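Long-range contacts in ADP-ribosyltransferase (Staphylococcus aureus, PDB 1OJQ), which transfers ADP-ribose from NAD(+) to protein substrates, acting as a C3-type mono-ADP-ribosyltransferase: residues 128-133 and 186-191; 145-150 and 176-181; 154-159 and 207-212. One frame throughout, in Å; residues are numbered along the deposited sequence.

Contact 1: residues 128-133 and 186-191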
loop_
_atom_site.group_PDB
_atom_site.type_symbol
_atom_site.label_atom_id
_atom_site.label_comp_id
_atom_site.label_asym_id
_atom_site.label_seq_id
_atom_site.Cartn_x
_atom_site.Cartn_y
_atom_site.Cartn_z
ATOM N N SER A 128 14.784 -6.928 -7.620
ATOM C CA SER A 128 15.336 -7.865 -6.667
ATOM C C SER A 128 15.677 -7.218 -5.326
ATOM O O SER A 128 16.475 -7.818 -4.587
ATOM C CB SER A 128 16.583 -8.542 -7.259
ATOM O OG SER A 128 16.317 -9.155 -8.517
ATOM N N ARG A 129 15.156 -6.057 -4.969
ATOM C CA ARG A 129 15.383 -5.456 -3.664
ATOM C C ARG A 129 14.113 -5.532 -2.815
ATOM O O ARG A 129 12.998 -5.388 -3.322
ATOM C CB ARG A 129 15.806 -3.988 -3.726
ATOM C CG ARG A 129 16.996 -3.755 -4.639
ATOM C CD ARG A 129 17.679 -2.401 -4.441
ATOM N NE ARG A 129 19.101 -2.597 -4.783
ATOM C CZ ARG A 129 20.084 -2.330 -3.933
ATOM N NH1 ARG A 129 19.776 -1.860 -2.738
ATOM N NH2 ARG A 129 21.343 -2.525 -4.274
ATOM N N ILE A 130 14.314 -5.733 -1.517
ATOM C CA ILE A 130 13.190 -5.714 -0.576
ATOM C C ILE A 130 13.125 -4.341 0.099
ATOM O O ILE A 130 14.115 -3.870 0.637
ATOM C CB ILE A 130 13.360 -6.805 0.495
ATOM C CG1 ILE A 130 13.405 -8.227 -0.078
ATOM C CG2 ILE A 130 12.293 -6.688 1.588
ATOM C CD1 ILE A 130 14.075 -9.212 0.860
ATOM N N TYR A 131 11.950 -3.721 0.073
ATOM C CA TYR A 131 11.661 -2.472 0.751
ATOM C C TYR A 131 10.680 -2.761 1.888
ATOM O O TYR A 131 9.793 -3.605 1.720
ATOM C CB TYR A 131 11.075 -1.428 -0.214
ATOM C CG TYR A 131 12.117 -1.088 -1.284
ATOM C CD1 TYR A 131 12.126 -1.787 -2.485
ATOM C CD2 TYR A 131 13.060 -0.097 -1.052
ATOM C CE1 TYR A 131 13.071 -1.482 -3.444
ATOM C CE2 TYR A 131 14.012 0.206 -2.024
ATOM C CZ TYR A 131 14.004 -0.489 -3.210
ATOM O OH TYR A 131 14.937 -0.211 -4.183
ATOM N N ARG A 132 10.882 -2.076 3.012
ATOM C CA ARG A 132 10.025 -2.302 4.172
ATOM C C ARG A 132 9.360 -1.013 4.618
ATOM O O ARG A 132 10.003 0.050 4.602
ATOM C CB ARG A 132 10.851 -2.865 5.333
ATOM C CG ARG A 132 10.081 -3.220 6.596
ATOM C CD ARG A 132 11.065 -3.369 7.757
ATOM N NE ARG A 132 10.365 -3.697 8.993
ATOM C CZ ARG A 132 10.149 -4.937 9.415
ATOM N NH1 ARG A 132 10.576 -5.971 8.701
ATOM N NH2 ARG A 132 9.501 -5.140 10.558
ATOM N N GLU A 133 8.091 -1.081 5.009
ATOM C CA GLU A 133 7.422 0.101 5.550
ATOM C C GLU A 133 7.252 -0.119 7.046
ATOM O O GLU A 133 6.621 -1.121 7.401
ATOM C CB GLU A 133 6.079 0.306 4.859
ATOM C CG GLU A 133 5.110 1.267 5.520
ATOM C CD GLU A 133 5.733 2.644 5.637
ATOM O OE1 GLU A 133 6.113 3.200 4.573
ATOM O OE2 GLU A 133 5.868 3.166 6.760
ATOM N N GLY A 186 5.227 -2.967 9.035
ATOM C CA GLY A 186 6.398 -3.804 8.815
ATOM C C GLY A 186 6.248 -4.686 7.582
ATOM O O GLY A 186 6.917 -5.713 7.433
ATOM N N THR A 187 5.360 -4.276 6.679
ATOM C CA THR A 187 5.195 -4.974 5.409
ATOM C C THR A 187 6.480 -4.869 4.598
ATOM O O THR A 187 7.086 -3.810 4.497
ATOM C CB THR A 187 3.984 -4.422 4.623
ATOM O OG1 THR A 187 2.766 -4.893 5.238
ATOM C CG2 THR A 187 3.955 -4.930 3.193
ATOM N N GLU A 188 6.879 -6.000 4.013
ATOM C CA GLU A 188 8.031 -6.014 3.126
ATOM C C GLU A 188 7.623 -6.478 1.740
ATOM O O GLU A 188 6.834 -7.425 1.651
ATOM C CB GLU A 188 9.107 -6.980 3.634
ATOM C CG GLU A 188 9.592 -6.629 5.033
ATOM C CD GLU A 188 10.477 -7.764 5.554
ATOM O OE1 GLU A 188 9.922 -8.850 5.840
ATOM O OE2 GLU A 188 11.693 -7.508 5.649
ATOM N N TYR A 189 8.183 -5.847 0.712
ATOM C CA TYR A 189 7.898 -6.302 -0.652
ATOM C C TYR A 189 9.211 -6.347 -1.433
ATOM O O TYR A 189 10.063 -5.482 -1.203
ATOM C CB TYR A 189 6.877 -5.422 -1.357
ATOM C CG TYR A 189 7.161 -3.940 -1.364
ATOM C CD1 TYR A 189 7.805 -3.343 -2.447
ATOM C CD2 TYR A 189 6.780 -3.151 -0.284
ATOM C CE1 TYR A 189 8.060 -1.979 -2.446
ATOM C CE2 TYR A 189 7.036 -1.787 -0.282
ATOM C CZ TYR A 189 7.676 -1.223 -1.370
ATOM O OH TYR A 189 7.939 0.134 -1.376
ATOM N N ALA A 190 9.305 -7.369 -2.272
ATOM C CA ALA A 190 10.442 -7.621 -3.138
ATOM C C ALA A 190 10.070 -7.229 -4.571
ATOM O O ALA A 190 9.162 -7.808 -5.148
ATOM C CB ALA A 190 10.901 -9.066 -3.100
ATOM N N VAL A 191 10.778 -6.232 -5.093
ATOM C CA VAL A 191 10.411 -5.681 -6.393
ATOM C C VAL A 191 10.810 -6.631 -7.516
ATOM O O VAL A 191 11.957 -7.061 -7.581
ATOM C CB VAL A 191 11.073 -4.304 -6.595
ATOM C CG1 VAL A 191 10.840 -3.848 -8.030
ATOM C CG2 VAL A 191 10.508 -3.313 -5.588
#
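An antiparallel ladder pairs edge strand 130-133 with strand 187-196 of the mixed five-stranded sheet, and Y131 and Y189 meet at its centre as a hydrogen-bonded pair. Y131 N donates to Y189 O at 2.9 Å, and Y189 N returns an equally short bond to Y131 O. S128 N reaches V191 O at 2.8 Å, extending the pairing before the strand.

The tyrosines and V191 lie on one face. Y189 CG stands between its backbone N and carbonyl carbon (chi1 52°), which swings the ring toward strand 130-133; there Y131 CB sits over the ring face, 4.0 Å from the centroid, a CH-pi contact. The two rings meet obliquely, planes 34° apart, while V191 CG2 touches the Y131 ring edge. A tyrosine suits position 189 because its ring packs broadly while its OH bonds to Y91 OH. E133, on the same face, contacts NAD(+) when it is bound; here OE2 accepts from G135 N and OE1 forms a salt bridge with R48.

On the other face, I130 CG1 lies 4.0 Å from A190 CB, and I130 CG2 against E188 CB. R132 runs extended (CG anti to the backbone N, chi1 -177°) and lays one face of its guanidinium over G186 CA, where a CB would collide. N134 OD1 accepts from R132 NE, while R132 NH1 makes a long salt bridge of 3.6 Å to E188 OE2, in the guanidinium plane.

Contact 2: residues 145-150 and 176-181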
loop_
_atom_site.group_PDB
_atom_site.type_symbol
_atom_site.label_atom_id
_atom_site.label_comp_id
_atom_site.label_asym_id
_atom_site.label_seq_id
_atom_site.Cartn_x
_atom_site.Cartn_y
_atom_site.Cartn_z
ATOM N N ALA A 145 -9.147 3.956 -7.567
ATOM C CA ALA A 145 -10.533 4.104 -7.141
ATOM C C ALA A 145 -10.681 5.322 -6.234
ATOM O O ALA A 145 -10.041 5.397 -5.188
ATOM C CB ALA A 145 -10.998 2.844 -6.421
ATOM N N ALA A 146 -11.539 6.257 -6.658
ATOM C CA ALA A 146 -11.843 7.432 -5.853
ATOM C C ALA A 146 -10.617 8.322 -5.663
ATOM O O ALA A 146 -10.676 9.221 -4.810
ATOM C CB ALA A 146 -12.407 6.997 -4.511
ATOM N N LEU A 147 -9.567 8.097 -6.440
ATOM C CA LEU A 147 -8.352 8.892 -6.317
ATOM C C LEU A 147 -7.889 9.459 -7.660
ATOM O O LEU A 147 -8.025 8.859 -8.720
ATOM C CB LEU A 147 -7.224 8.068 -5.685
ATOM C CG LEU A 147 -7.448 7.716 -4.206
ATOM C CD1 LEU A 147 -6.442 6.671 -3.750
ATOM C CD2 LEU A 147 -7.370 8.967 -3.344
ATOM N N ALA A 148 -7.315 10.669 -7.585
ATOM C CA ALA A 148 -6.718 11.248 -8.787
ATOM C C ALA A 148 -5.499 10.463 -9.242
ATOM O O ALA A 148 -4.827 9.861 -8.406
ATOM C CB ALA A 148 -6.272 12.681 -8.520
ATOM N N GLY A 149 -5.189 10.506 -10.533
ATOM C CA GLY A 149 -3.998 9.863 -11.041
ATOM C C GLY A 149 -2.698 10.339 -10.431
ATOM O O GLY A 149 -2.530 11.507 -10.056
ATOM N N ARG A 150 -1.736 9.423 -10.325
ATOM C CA ARG A 150 -0.410 9.742 -9.810
ATOM C C ARG A 150 0.654 9.086 -10.688
ATOM O O ARG A 150 0.368 8.151 -11.432
ATOM C CB ARG A 150 -0.254 9.311 -8.347
ATOM C CG ARG A 150 -0.775 10.375 -7.373
ATOM C CD ARG A 150 -0.873 9.789 -5.979
ATOM N NE ARG A 150 -0.677 10.761 -4.914
ATOM C CZ ARG A 150 -0.384 10.515 -3.644
ATOM N NH1 ARG A 150 -0.227 9.288 -3.166
ATOM N NH2 ARG A 150 -0.236 11.521 -2.786
ATOM N N PRO A 176 -14.433 6.683 1.888
ATOM C CA PRO A 176 -15.125 5.579 1.212
ATOM C C PRO A 176 -14.909 5.588 -0.297
ATOM O O PRO A 176 -14.715 6.634 -0.908
ATOM C CB PRO A 176 -16.614 5.821 1.490
ATOM C CG PRO A 176 -16.696 7.247 1.913
ATOM C CD PRO A 176 -15.380 7.579 2.574
ATOM N N GLY A 177 -14.939 4.391 -0.882
ATOM C CA GLY A 177 -14.870 4.296 -2.321
ATOM C C GLY A 177 -13.482 4.026 -2.846
ATOM O O GLY A 177 -13.339 3.776 -4.039
ATOM N N GLN A 178 -12.477 4.047 -1.969
ATOM C CA GLN A 178 -11.113 3.769 -2.385
ATOM C C GLN A 178 -10.801 2.278 -2.473
ATOM O O GLN A 178 -9.673 1.946 -2.861
ATOM C CB GLN A 178 -10.110 4.424 -1.413
ATOM C CG GLN A 178 -10.190 5.944 -1.375
ATOM C CD GLN A 178 -9.165 6.486 -0.390
ATOM O OE1 GLN A 178 -8.646 5.699 0.416
ATOM N NE2 GLN A 178 -8.883 7.776 -0.465
ATOM N N GLN A 179 -11.757 1.416 -2.110
ATOM C CA GLN A 179 -11.489 -0.024 -2.119
ATOM C C GLN A 179 -10.255 -0.346 -1.287
ATOM O O GLN A 179 -9.434 -1.172 -1.678
ATOM C CB GLN A 179 -11.327 -0.503 -3.571
ATOM C CG GLN A 179 -12.644 -0.425 -4.343
ATOM C CD GLN A 179 -13.696 -1.406 -3.859
ATOM O OE1 GLN A 179 -14.879 -1.210 -4.197
ATOM N NE2 GLN A 179 -13.366 -2.447 -3.126
ATOM N N GLU A 180 -10.110 0.312 -0.141
ATOM C CA GLU A 180 -8.871 0.219 0.617
ATOM C C GLU A 180 -8.675 -1.117 1.313
ATOM O O GLU A 180 -9.542 -1.687 1.951
ATOM C CB GLU A 180 -8.780 1.358 1.660
ATOM C CG GLU A 180 -7.409 1.308 2.374
ATOM C CD GLU A 180 -7.094 2.547 3.180
ATOM O OE1 GLU A 180 -7.847 3.546 3.116
ATOM O OE2 GLU A 180 -6.059 2.527 3.900
ATOM N N VAL A 181 -7.443 -1.615 1.185
ATOM C CA VAL A 181 -6.961 -2.761 1.958
ATOM C C VAL A 181 -5.839 -2.262 2.860
ATOM O O VAL A 181 -4.906 -1.632 2.332
ATOM C CB VAL A 181 -6.466 -3.893 1.044
ATOM C CG1 VAL A 181 -5.725 -4.969 1.809
ATOM C CG2 VAL A 181 -7.681 -4.451 0.298
HETATM O O HOH W 1 -10.611 9.365 -2.098
#
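Q178 lays its side chain past the methyl of A146 and sets its amide against L147, joining two loops of the ADP-ribosyltransferase fold: 176-179 probably belong to the ADP-ribosylating turn-turn (ARTT) loop and 145-150 to the phosphate-nicotinamide loop, as in other C3 exoenzymes. Extended beyond CG, with CG beside its own backbone N (chi1 -63°), Q178 puts CG 4.0 Å from A146 CB and carries NE2 to within 3.5 Å of L147 CD2, the two side chains crossing at a slant. NE2 also donates to a water at 2.9 Å, which in turn donates to A146 O at 2.7 Å, so the polar end of the glutamine is tied to the opposite backbone.

Small methyls suit the close approach of the main chains, and A146 CB lies 3.4 Å from G177 O. At G177's backbone angles (phi 97°) a CB would press on the carbonyl O of P176, which calls for glycine, and D168 holds the turn by accepting from the backbone N of G177 and of Q179. R150, farther along the first loop, and E180, which opens strand 180-183, contact NAD(+) when it is bound. A145 CB meets G177 O at 3.5 Å, and Q178 CA directs its hydrogen at A145 O, 3.4 Å away.

Contact 3: residues 154-159 and 207-212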
loop_
_atom_site.group_PDB
_atom_site.type_symbol
_atom_site.label_atom_id
_atom_site.label_comp_id
_atom_site.label_asym_id
_atom_site.label_seq_id
_atom_site.Cartn_x
_atom_site.Cartn_y
_atom_site.Cartn_z
ATOM N N LEU A 154 2.414 1.324 -7.428
ATOM C CA LEU A 154 3.025 0.183 -6.748
ATOM C C LEU A 154 1.997 -0.949 -6.778
ATOM O O LEU A 154 0.931 -0.826 -6.173
ATOM C CB LEU A 154 3.442 0.572 -5.336
ATOM C CG LEU A 154 4.130 -0.476 -4.480
ATOM C CD1 LEU A 154 5.397 -1.039 -5.115
ATOM C CD2 LEU A 154 4.451 0.125 -3.102
ATOM N N LYS A 155 2.328 -2.004 -7.508
ATOM C CA LYS A 155 1.446 -3.153 -7.745
ATOM C C LYS A 155 1.963 -4.329 -6.948
ATOM O O LYS A 155 3.021 -4.909 -7.220
ATOM C CB LYS A 155 1.391 -3.373 -9.257
ATOM C CG LYS A 155 0.747 -4.665 -9.716
ATOM C CD LYS A 155 0.685 -4.756 -11.239
ATOM C CE LYS A 155 0.107 -6.093 -11.687
ATOM N NZ LYS A 155 0.181 -6.248 -13.175
ATOM N N LEU A 156 1.232 -4.686 -5.895
ATOM C CA LEU A 156 1.733 -5.626 -4.903
ATOM C C LEU A 156 0.990 -6.952 -4.887
ATOM O O LEU A 156 -0.216 -6.959 -4.630
ATOM C CB LEU A 156 1.623 -5.009 -3.503
ATOM C CG LEU A 156 2.416 -3.726 -3.273
ATOM C CD1 LEU A 156 2.166 -3.235 -1.835
ATOM C CD2 LEU A 156 3.892 -3.936 -3.539
ATOM N N GLU A 157 1.683 -8.047 -5.157
ATOM C CA GLU A 157 1.048 -9.364 -5.054
ATOM C C GLU A 157 1.029 -9.820 -3.595
ATOM O O GLU A 157 2.088 -10.012 -3.000
ATOM C CB GLU A 157 1.804 -10.393 -5.897
ATOM C CG GLU A 157 1.043 -11.702 -6.082
ATOM C CD GLU A 157 1.972 -12.794 -6.595
ATOM O OE1 GLU A 157 1.740 -13.989 -6.338
ATOM O OE2 GLU A 157 2.965 -12.461 -7.264
ATOM N N LEU A 158 -0.139 -10.011 -2.996
ATOM C CA LEU A 158 -0.240 -10.476 -1.627
ATOM C C LEU A 158 -0.421 -11.993 -1.614
ATOM O O LEU A 158 -1.334 -12.460 -2.301
ATOM C CB LEU A 158 -1.459 -9.891 -0.917
ATOM C CG LEU A 158 -1.579 -8.374 -0.894
ATOM C CD1 LEU A 158 -2.789 -7.965 -0.073
ATOM C CD2 LEU A 158 -0.290 -7.761 -0.355
ATOM N N PRO A 159 0.380 -12.716 -0.880
ATOM C CA PRO A 159 0.178 -14.174 -0.801
ATOM C C PRO A 159 -1.170 -14.546 -0.203
ATOM O O PRO A 159 -1.728 -13.848 0.647
ATOM C CB PRO A 159 1.274 -14.620 0.169
ATOM C CG PRO A 159 2.313 -13.545 0.137
ATOM C CD PRO A 159 1.554 -12.269 -0.098
ATOM N N ALA A 207 5.712 -5.852 -7.395
ATOM C CA ALA A 207 6.465 -6.471 -6.308
ATOM C C ALA A 207 5.662 -7.564 -5.605
ATOM O O ALA A 207 4.429 -7.628 -5.689
ATOM C CB ALA A 207 6.877 -5.397 -5.298
ATOM N N VAL A 208 6.367 -8.413 -4.876
ATOM C CA VAL A 208 5.742 -9.476 -4.098
ATOM C C VAL A 208 5.917 -9.264 -2.597
ATOM O O VAL A 208 7.047 -9.147 -2.128
ATOM C CB VAL A 208 6.361 -10.828 -4.495
ATOM C CG1 VAL A 208 5.679 -11.969 -3.756
ATOM C CG2 VAL A 208 6.233 -10.973 -6.002
ATOM N N VAL A 209 4.796 -9.225 -1.879
ATOM C CA VAL A 209 4.828 -9.054 -0.424
ATOM C C VAL A 209 5.144 -10.359 0.289
ATOM O O VAL A 209 4.674 -11.437 -0.079
ATOM C CB VAL A 209 3.461 -8.527 0.071
ATOM C CG1 VAL A 209 3.279 -8.666 1.573
ATOM C CG2 VAL A 209 3.263 -7.059 -0.319
ATOM N N PHE A 210 5.950 -10.300 1.337
ATOM C CA PHE A 210 6.250 -11.446 2.180
ATOM C C PHE A 210 5.036 -11.714 3.077
ATOM O O PHE A 210 4.503 -10.768 3.665
ATOM C CB PHE A 210 7.475 -11.203 3.051
ATOM C CG PHE A 210 8.832 -11.302 2.378
ATOM C CD1 PHE A 210 8.953 -11.591 1.028
ATOM C CD2 PHE A 210 9.992 -11.101 3.121
ATOM C CE1 PHE A 210 10.202 -11.680 0.429
ATOM C CE2 PHE A 210 11.241 -11.182 2.521
ATOM C CZ PHE A 210 11.348 -11.451 1.170
ATOM N N LYS A 211 4.588 -12.949 3.170
ATOM C CA LYS A 211 3.457 -13.255 4.041
ATOM C C LYS A 211 3.756 -12.888 5.490
ATOM O O LYS A 211 4.848 -13.121 6.027
ATOM C CB LYS A 211 3.143 -14.744 3.944
ATOM C CG LYS A 211 1.891 -15.202 4.692
ATOM C CD LYS A 211 1.582 -16.584 4.127
ATOM C CE LYS A 211 0.138 -17.003 4.197
ATOM N NZ LYS A 211 0.071 -18.496 4.291
ATOM N N LYS A 212 2.720 -12.314 6.118
ATOM C CA LYS A 212 2.737 -12.021 7.537
ATOM C C LYS A 212 1.512 -12.628 8.230
ATOM O O LYS A 212 1.651 -12.943 9.428
ATOM C CB LYS A 212 2.763 -10.513 7.845
ATOM C CG LYS A 212 4.149 -9.918 7.638
ATOM C CD LYS A 212 4.163 -8.412 7.786
ATOM C CE LYS A 212 4.262 -7.958 9.229
ATOM N NZ LYS A 212 5.434 -8.507 9.958
ATOM O OXT LYS A 212 0.453 -12.766 7.574
#
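E157 is gripped through both of its peptide groups by the strand alongside: its N donates to A207 O at 2.8 Å, and its O accepts from V209 N at 3.0 Å. A207 N adds a bond to K155 O at 2.9 Å. This alternation, one strand's residue bonding to two residues of the other, is the parallel beta pattern, and it joins strands 152-158 and 203-209 inside the mixed sheet.

E157 and V208 run side by side on one face, where V208 CG2 rests 3.8 Å from the carboxylate oxygen E157 OE2; the charged end suits this partly exposed side. The buried face is aliphatic. There L156 CD2 meets A207 CB at 3.8 Å, and L158 CD2 packs against V209 CG2 at 3.6 Å. V209 CG1 lies anti to the backbone N (chi1 165°), leaving CG2 beside that N, where it touches both L158 CD2 and L156 CB. Y189 of the next strand lies against L156 and A207 on this same side.

P159 sets CG and CD of its ring against V209 O, CG at 3.2 Å. Having no N-H, the proline cannot offer that oxygen the next bond of the ladder, so the pairing gives way to apolar contact where the strands diverge.

Contacts 1 and 3 belong to one mixed sheet, ordered 81-87, 152-158, 203-209, 187-196, 130-133. Their centres are about 8 Å apart, and they join where A190 O meets V208 N and E188 O meets F210 N. Contact 2 stands across the chain's centre, about 22 Å from contact 1 and 19 Å from contact 3, centre to centre, and its strand 180-183 belongs to the three-stranded antiparallel sheet. Along the chain it is nested within the loop closed by contact 1, while contact 3 crosses both. The segments of contacts 1 and 2 carry E133, R150 and E180, which contact NAD(+) when it is bound; the site thus draws on separate parts of the chain, on a scaffold to which contact 3 belongs.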